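Uncharacterized protein AsqI (Emericella nidulans, PDB 5YY3) is a zinc-dependent cyclopenase of the tyrosinase family that converts 4'-methoxycyclopenin into 4'-methoxyviridicatin, releasing methyl isocyanate, in aspoquinolone biosynthesis. Local coordinates at residues A[106-109]-A[110-114]; A[119-122]-A[123-127]. All coordinates share one frame; numbering follows the deposited sequence.

Contact 1 of 2, residues A[106-109]-A[110-114]; sequences ELLE and ERINP
The carboxylates of Glu-106 and Glu-110, one helical turn apart, are the flat groups that meet here: they lie side by side, point the same way, and their planes differ by only 13°. They sit at a Schellman motif, a common C-terminal cap, which ends helix 97-109. The two groups run alongside without bonding to each other: Glu-106 OE1 and Glu-110 OE2 stay 4.3 Å apart, and CG of Glu-106 comes alongside OE2. The likeness of charge would be expected to push the pair apart, and Lys-103 offers Glu-106 a long, weak counter-charge. Arg-111 is the C-prime residue of the motif, with the positive phi of 69° that turns the chain back. Two bonds define the motif: Ile-112 N reaches Leu-107 O at 3.2 Å and nearly straight, while Arg-111 N meets Leu-108 O at 2.8 Å from above the carbonyl plane. As the chain reverses, Ile-112 folds back over the last turn. With CG1 anti to its backbone N (chi1 -163°), its CG2 branch turns to Leu-107 and Leu-108, a hydrophobic contact across the turn. Arg-111 points elsewhere, its guanidinium bound to Asp-68 and Gln-66, and Asn-113 N-caps the next helix through Leu-116 N. Between the side chains, Ile-112 CG2 comes within 3.9 Å of Leu-107 CB.

Contact 2 of 2, residues A[119-122]-A[123-127]; sequences DALG and IYLTH
Leu-121 crosses both Tyr-124 and Leu-125 at a slant, the i to i+3 and i to i+4 neighbours that an alpha-helix brings onto one side. Its CD1 methyl does most of the touching: it approaches the tyrosine ring obliquely, 3.7 Å from Tyr-124 CD2, and also meets CG of Leu-125. One carbon further in, Leu-121 CG lies 4.0 Å from Leu-125 CD1. Different first torsions bring the leucines together, since Leu-121 carries CG anti to its backbone N (chi1 -174°) whereas Leu-125 holds CG anti to its carbonyl carbon and folds back over Leu-121 O. Leu-121 packs on Ile-60 and Phe-61 and Leu-125 on Val-57, all of helix 53-61, while Tyr-124 leans on Leu-90 of helix 77-92. Ile-123 turns to Met-83 and Ser-87 of that helix, its CG1 lying 3.3 Å from Asp-119 O. Regular i to i+4 bonds run through the segment, that from Leu-125 N to Leu-121 O being 2.8 Å long. Gly-122 O accepts twice, from Thr-126 N at 3.0 Å and from Thr-126 OG1 at 2.9 Å, the two donors coming from opposite faces of its carbonyl plane. Thr-126 also packs on Tyr-188, Met-191 and Val-192 of helix 180-193, which carries two zinc ligands. Its hydroxyl donates to the preceding turn, which satisfies the donor of this buried threonine within the helix.

Followed from the N terminus, the two contacts stand in series, neither enclosing nor crossing the other. Contact 1 closes the short turn in which helix 97-109 ends and helix 114-127 is about to begin; contact 2 closes no loop, being successive turns inside that second helix. Their centres are 16 Å apart and their nearest atoms about 5 Å, without touching. Tyr-72 joins their surroundings, packing on Asn-113 of contact 1 and hydrogen-bonding Asp-119 of contact 2. From the partly buried turn the chain thus runs inward, to a largely buried part of helix 114-127 that lies among helices 53-61, 77-92 and 180-193, the last carrying the zinc ligands His-186 and His-190.

Contact 1 of 2, residues A[106-109]-A[110-114]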
ATOM      1  N   GLU A 106      38.309 -40.493   9.980  1.00 45.21           N
ATOM      2  CA  GLU A 106      38.758 -41.477   9.013  1.00 46.09           C
ATOM      3  C   GLU A 106      38.020 -41.307   7.694  1.00 45.12           C
ATOM      4  O   GLU A 106      38.636 -41.159   6.638  1.00 49.76           O
ATOM      5  CB  GLU A 106      38.545 -42.870   9.584  1.00 43.47           C
ATOM      6  CG  GLU A 106      38.965 -44.003   8.703  1.00 56.04           C
ATOM      7  CD  GLU A 106      38.803 -45.319   9.414  1.00 60.95           C
ATOM      8  OE1 GLU A 106      37.728 -45.954   9.267  1.00 64.14           O
ATOM      9  OE2 GLU A 106      39.736 -45.692  10.162  1.00 64.02           O
ATOM     10  N   LEU A 107      36.694 -41.305   7.771  1.00 44.40           N
ATOM     11  CA  LEU A 107      35.852 -41.143   6.593  1.00 42.78           C
ATOM     12  C   LEU A 107      36.112 -39.805   5.911  1.00 44.09           C
ATOM     13  O   LEU A 107      36.136 -39.719   4.683  1.00 44.95           O
ATOM     14  CB  LEU A 107      34.378 -41.277   6.982  1.00 40.96           C
ATOM     15  CG  LEU A 107      33.954 -42.644   7.518  1.00 42.29           C
ATOM     16  CD1 LEU A 107      32.565 -42.579   8.121  1.00 37.42           C
ATOM     17  CD2 LEU A 107      34.010 -43.689   6.411  1.00 38.16           C
ATOM     18  N   LEU A 108      36.326 -38.762   6.713  1.00 47.48           N
ATOM     19  CA  LEU A 108      36.599 -37.420   6.182  1.00 45.49           C
ATOM     20  C   LEU A 108      37.879 -37.370   5.348  1.00 48.61           C
ATOM     21  O   LEU A 108      37.896 -36.786   4.251  1.00 47.26           O
ATOM     22  CB  LEU A 108      36.669 -36.397   7.323  1.00 42.56           C
ATOM     23  CG  LEU A 108      35.285 -35.980   7.823  1.00 42.75           C
ATOM     24  CD1 LEU A 108      35.377 -35.310   9.176  1.00 41.81           C
ATOM     25  CD2 LEU A 108      34.595 -35.081   6.795  1.00 34.98           C
ATOM     26  N   GLU A 109      38.949 -37.983   5.851  1.00 47.89           N
ATOM     27  CA  GLU A 109      40.190 -37.992   5.081  1.00 56.08           C
ATOM     28  C   GLU A 109      40.107 -38.980   3.914  1.00 49.68           C
ATOM     29  O   GLU A 109      40.903 -38.889   2.982  1.00 50.28           O
ATOM     30  CB  GLU A 109      41.404 -38.285   5.965  1.00 57.75           C
ATOM     31  CG  GLU A 109      41.893 -37.027   6.685  1.00 70.52           C
ATOM     32  CD  GLU A 109      43.321 -37.132   7.195  1.00 82.63           C
ATOM     33  OE1 GLU A 109      43.510 -37.557   8.357  1.00 86.08           O
ATOM     34  OE2 GLU A 109      44.255 -36.777   6.434  1.00 82.92           O
ATOM     35  N   GLU A 110      39.128 -39.889   3.948  1.00 46.02           N
ATOM     36  CA  GLU A 110      38.748 -40.656   2.751  1.00 44.86           C
ATOM     37  C   GLU A 110      37.867 -39.833   1.793  1.00 46.72           C
ATOM     38  O   GLU A 110      37.314 -40.373   0.828  1.00 42.61           O
ATOM     39  CB  GLU A 110      38.017 -41.941   3.129  1.00 46.28           C
ATOM     40  CG  GLU A 110      38.862 -42.957   3.867  1.00 53.39           C
ATOM     41  CD  GLU A 110      38.089 -44.220   4.207  1.00 57.42           C
ATOM     42  OE1 GLU A 110      37.076 -44.511   3.525  1.00 55.02           O
ATOM     43  OE2 GLU A 110      38.496 -44.914   5.165  1.00 58.25           O
ATOM     44  N   ARG A 111      37.722 -38.539   2.098  1.00 49.11           N
ATOM     45  CA  ARG A 111      37.057 -37.547   1.233  1.00 50.26           C
ATOM     46  C   ARG A 111      35.534 -37.722   1.092  1.00 42.78           C
ATOM     47  O   ARG A 111      34.950 -37.337   0.086  1.00 42.78           O
ATOM     48  CB  ARG A 111      37.709 -37.535  -0.162  1.00 47.98           C
ATOM     49  CG  ARG A 111      39.201 -37.227  -0.136  1.00 43.91           C
ATOM     50  CD  ARG A 111      39.485 -35.957   0.663  1.00 50.27           C
ATOM     51  NE  ARG A 111      39.099 -34.746  -0.061  1.00 50.79           N
ATOM     52  CZ  ARG A 111      39.135 -33.524   0.462  1.00 50.83           C
ATOM     53  NH1 ARG A 111      39.531 -33.352   1.716  1.00 53.89           N
ATOM     54  NH2 ARG A 111      38.768 -32.474  -0.264  1.00 55.42           N
ATOM     55  N   ILE A 112      34.887 -38.278   2.110  1.00 47.15           N
ATOM     56  CA  ILE A 112      33.433 -38.227   2.159  1.00 40.34           C
ATOM     57  C   ILE A 112      32.987 -36.761   2.268  1.00 40.09           C
ATOM     58  O   ILE A 112      33.688 -35.923   2.855  1.00 42.70           O
ATOM     59  CB  ILE A 112      32.885 -39.053   3.331  1.00 38.55           C
ATOM     60  CG1 ILE A 112      31.400 -39.352   3.138  1.00 41.08           C
ATOM     61  CG2 ILE A 112      33.118 -38.352   4.661  1.00 42.33           C
ATOM     62  CD1 ILE A 112      30.909 -40.457   4.043  1.00 31.39           C
ATOM     63  N   ASN A 113      31.850 -36.447   1.653  1.00 40.59           N
ATOM     64  CA  ASN A 113      31.298 -35.092   1.650  1.00 37.08           C
ATOM     65  C   ASN A 113      31.025 -34.579   3.069  1.00 38.26           C
ATOM     66  O   ASN A 113      30.318 -35.241   3.841  1.00 38.53           O
ATOM     67  CB  ASN A 113      30.011 -35.075   0.810  1.00 40.38           C
ATOM     68  CG  ASN A 113      29.416 -33.687   0.658  1.00 41.24           C
ATOM     69  OD1 ASN A 113      28.940 -33.090   1.631  1.00 36.57           O
ATOM     70  ND2 ASN A 113      29.426 -33.168  -0.570  1.00 40.79           N
ATOM     71  N   PRO A 114      31.589 -33.402   3.422  1.00 40.42           N
ATOM     72  CA  PRO A 114      31.467 -32.802   4.760  1.00 38.22           C
ATOM     73  C   PRO A 114      30.030 -32.447   5.147  1.00 36.15           C
ATOM     74  O   PRO A 114      29.694 -32.500   6.325  1.00 37.39           O
ATOM     75  CB  PRO A 114      32.316 -31.525   4.661  1.00 38.58           C
ATOM     76  CG  PRO A 114      33.189 -31.716   3.495  1.00 38.92           C
ATOM     77  CD  PRO A 114      32.423 -32.573   2.533  1.00 44.89           C
TER

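Contact 2 of 2, residues A[119-122]-A[123-127]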
ATOM      1  N   ASP A 119      25.362 -33.903   8.700  1.00 32.87           N
ATOM      2  CA  ASP A 119      24.075 -34.529   8.957  1.00 30.11           C
ATOM      3  C   ASP A 119      24.246 -35.832   9.734  1.00 32.73           C
ATOM      4  O   ASP A 119      23.505 -36.106  10.680  1.00 30.01           O
ATOM      5  CB  ASP A 119      23.333 -34.790   7.649  1.00 31.39           C
ATOM      6  CG  ASP A 119      22.535 -33.587   7.183  1.00 34.65           C
ATOM      7  OD1 ASP A 119      22.200 -32.743   8.044  1.00 37.30           O
ATOM      8  OD2 ASP A 119      22.224 -33.491   5.966  1.00 33.72           O
ATOM      9  N   ALA A 120      25.233 -36.629   9.334  1.00 33.83           N
ATOM     10  CA  ALA A 120      25.465 -37.934   9.950  1.00 32.39           C
ATOM     11  C   ALA A 120      25.929 -37.767  11.394  1.00 28.36           C
ATOM     12  O   ALA A 120      25.444 -38.441  12.304  1.00 32.97           O
ATOM     13  CB  ALA A 120      26.495 -38.741   9.128  1.00 30.26           C
ATOM     14  N   LEU A 121      26.861 -36.844  11.595  1.00 29.79           N
ATOM     15  CA  LEU A 121      27.433 -36.602  12.902  1.00 31.99           C
ATOM     16  C   LEU A 121      26.401 -35.999  13.835  1.00 35.36           C
ATOM     17  O   LEU A 121      26.392 -36.290  15.038  1.00 33.89           O
ATOM     18  CB  LEU A 121      28.636 -35.673  12.792  1.00 30.66           C
ATOM     19  CG  LEU A 121      29.393 -35.479  14.095  1.00 34.81           C
ATOM     20  CD1 LEU A 121      29.703 -36.837  14.707  1.00 35.40           C
ATOM     21  CD2 LEU A 121      30.657 -34.688  13.839  1.00 34.51           C
ATOM     22  N   GLY A 122      25.539 -35.154  13.270  1.00 32.70           N
ATOM     23  CA  GLY A 122      24.500 -34.484  14.027  1.00 27.81           C
ATOM     24  C   GLY A 122      23.569 -35.483  14.662  1.00 27.55           C
ATOM     25  O   GLY A 122      23.341 -35.442  15.870  1.00 30.44           O
ATOM     26  N   ILE A 123      23.032 -36.376  13.834  1.00 32.27           N
ATOM     27  CA  ILE A 123      22.188 -37.481  14.281  1.00 29.40           C
ATOM     28  C   ILE A 123      22.924 -38.354  15.284  1.00 29.65           C
ATOM     29  O   ILE A 123      22.388 -38.713  16.331  1.00 28.35           O
ATOM     30  CB  ILE A 123      21.745 -38.353  13.089  1.00 33.25           C
ATOM     31  CG1 ILE A 123      20.891 -37.529  12.132  1.00 32.58           C
ATOM     32  CG2 ILE A 123      20.991 -39.601  13.569  1.00 32.81           C
ATOM     33  CD1 ILE A 123      20.570 -38.236  10.845  1.00 38.41           C
ATOM     34  N   TYR A 124      24.167 -38.682  14.954  1.00 34.06           N
ATOM     35  CA  TYR A 124      24.977 -39.538  15.817  1.00 35.51           C
ATOM     36  C   TYR A 124      25.083 -38.967  17.234  1.00 30.07           C
ATOM     37  O   TYR A 124      24.722 -39.634  18.193  1.00 34.66           O
ATOM     38  CB  TYR A 124      26.372 -39.736  15.217  1.00 31.83           C
ATOM     39  CG  TYR A 124      27.333 -40.364  16.181  1.00 32.36           C
ATOM     40  CD1 TYR A 124      27.213 -41.699  16.538  1.00 34.76           C
ATOM     41  CD2 TYR A 124      28.358 -39.614  16.753  1.00 35.38           C
ATOM     42  CE1 TYR A 124      28.092 -42.281  17.427  1.00 36.49           C
ATOM     43  CE2 TYR A 124      29.247 -40.186  17.652  1.00 34.99           C
ATOM     44  CZ  TYR A 124      29.109 -41.522  17.981  1.00 41.38           C
ATOM     45  OH  TYR A 124      29.986 -42.092  18.874  1.00 42.60           O
ATOM     46  N   LEU A 125      25.569 -37.735  17.350  1.00 32.26           N
ATOM     47  CA  LEU A 125      25.708 -37.060  18.641  1.00 30.00           C
ATOM     48  C   LEU A 125      24.377 -36.978  19.380  1.00 32.08           C
ATOM     49  O   LEU A 125      24.313 -37.255  20.575  1.00 36.71           O
ATOM     50  CB  LEU A 125      26.289 -35.655  18.452  1.00 32.31           C
ATOM     51  CG  LEU A 125      27.737 -35.612  17.959  1.00 32.92           C
ATOM     52  CD1 LEU A 125      28.169 -34.191  17.626  1.00 28.60           C
ATOM     53  CD2 LEU A 125      28.669 -36.229  18.985  1.00 32.88           C
ATOM     54  N   THR A 126      23.310 -36.622  18.667  1.00 31.72           N
ATOM     55  CA  THR A 126      21.995 -36.461  19.297  1.00 35.98           C
ATOM     56  C   THR A 126      21.507 -37.732  19.991  1.00 36.77           C
ATOM     57  O   THR A 126      20.866 -37.671  21.050  1.00 41.54           O
ATOM     58  CB  THR A 126      20.927 -36.008  18.266  1.00 35.02           C
ATOM     59  OG1 THR A 126      21.266 -34.707  17.768  1.00 32.34           O
ATOM     60  CG2 THR A 126      19.531 -35.960  18.891  1.00 30.49           C
ATOM     61  N   HIS A 127      21.830 -38.888  19.417  1.00 37.74           N
ATOM     62  CA  HIS A 127      21.278 -40.147  19.909  1.00 35.18           C
ATOM     63  C   HIS A 127      22.303 -41.038  20.611  1.00 32.14           C
ATOM     64  O   HIS A 127      21.972 -42.129  21.058  1.00 36.71           O
ATOM     65  CB  HIS A 127      20.619 -40.894  18.756  1.00 36.83           C
ATOM     66  CG  HIS A 127      19.504 -40.128  18.113  1.00 36.70           C
ATOM     67  ND1 HIS A 127      18.204 -40.191  18.566  1.00 36.20           N
ATOM     68  CD2 HIS A 127      19.501 -39.270  17.067  1.00 35.64           C
ATOM     69  CE1 HIS A 127      17.445 -39.409  17.820  1.00 37.19           C
ATOM     70  NE2 HIS A 127      18.205 -38.838  16.903  1.00 34.75           N
TER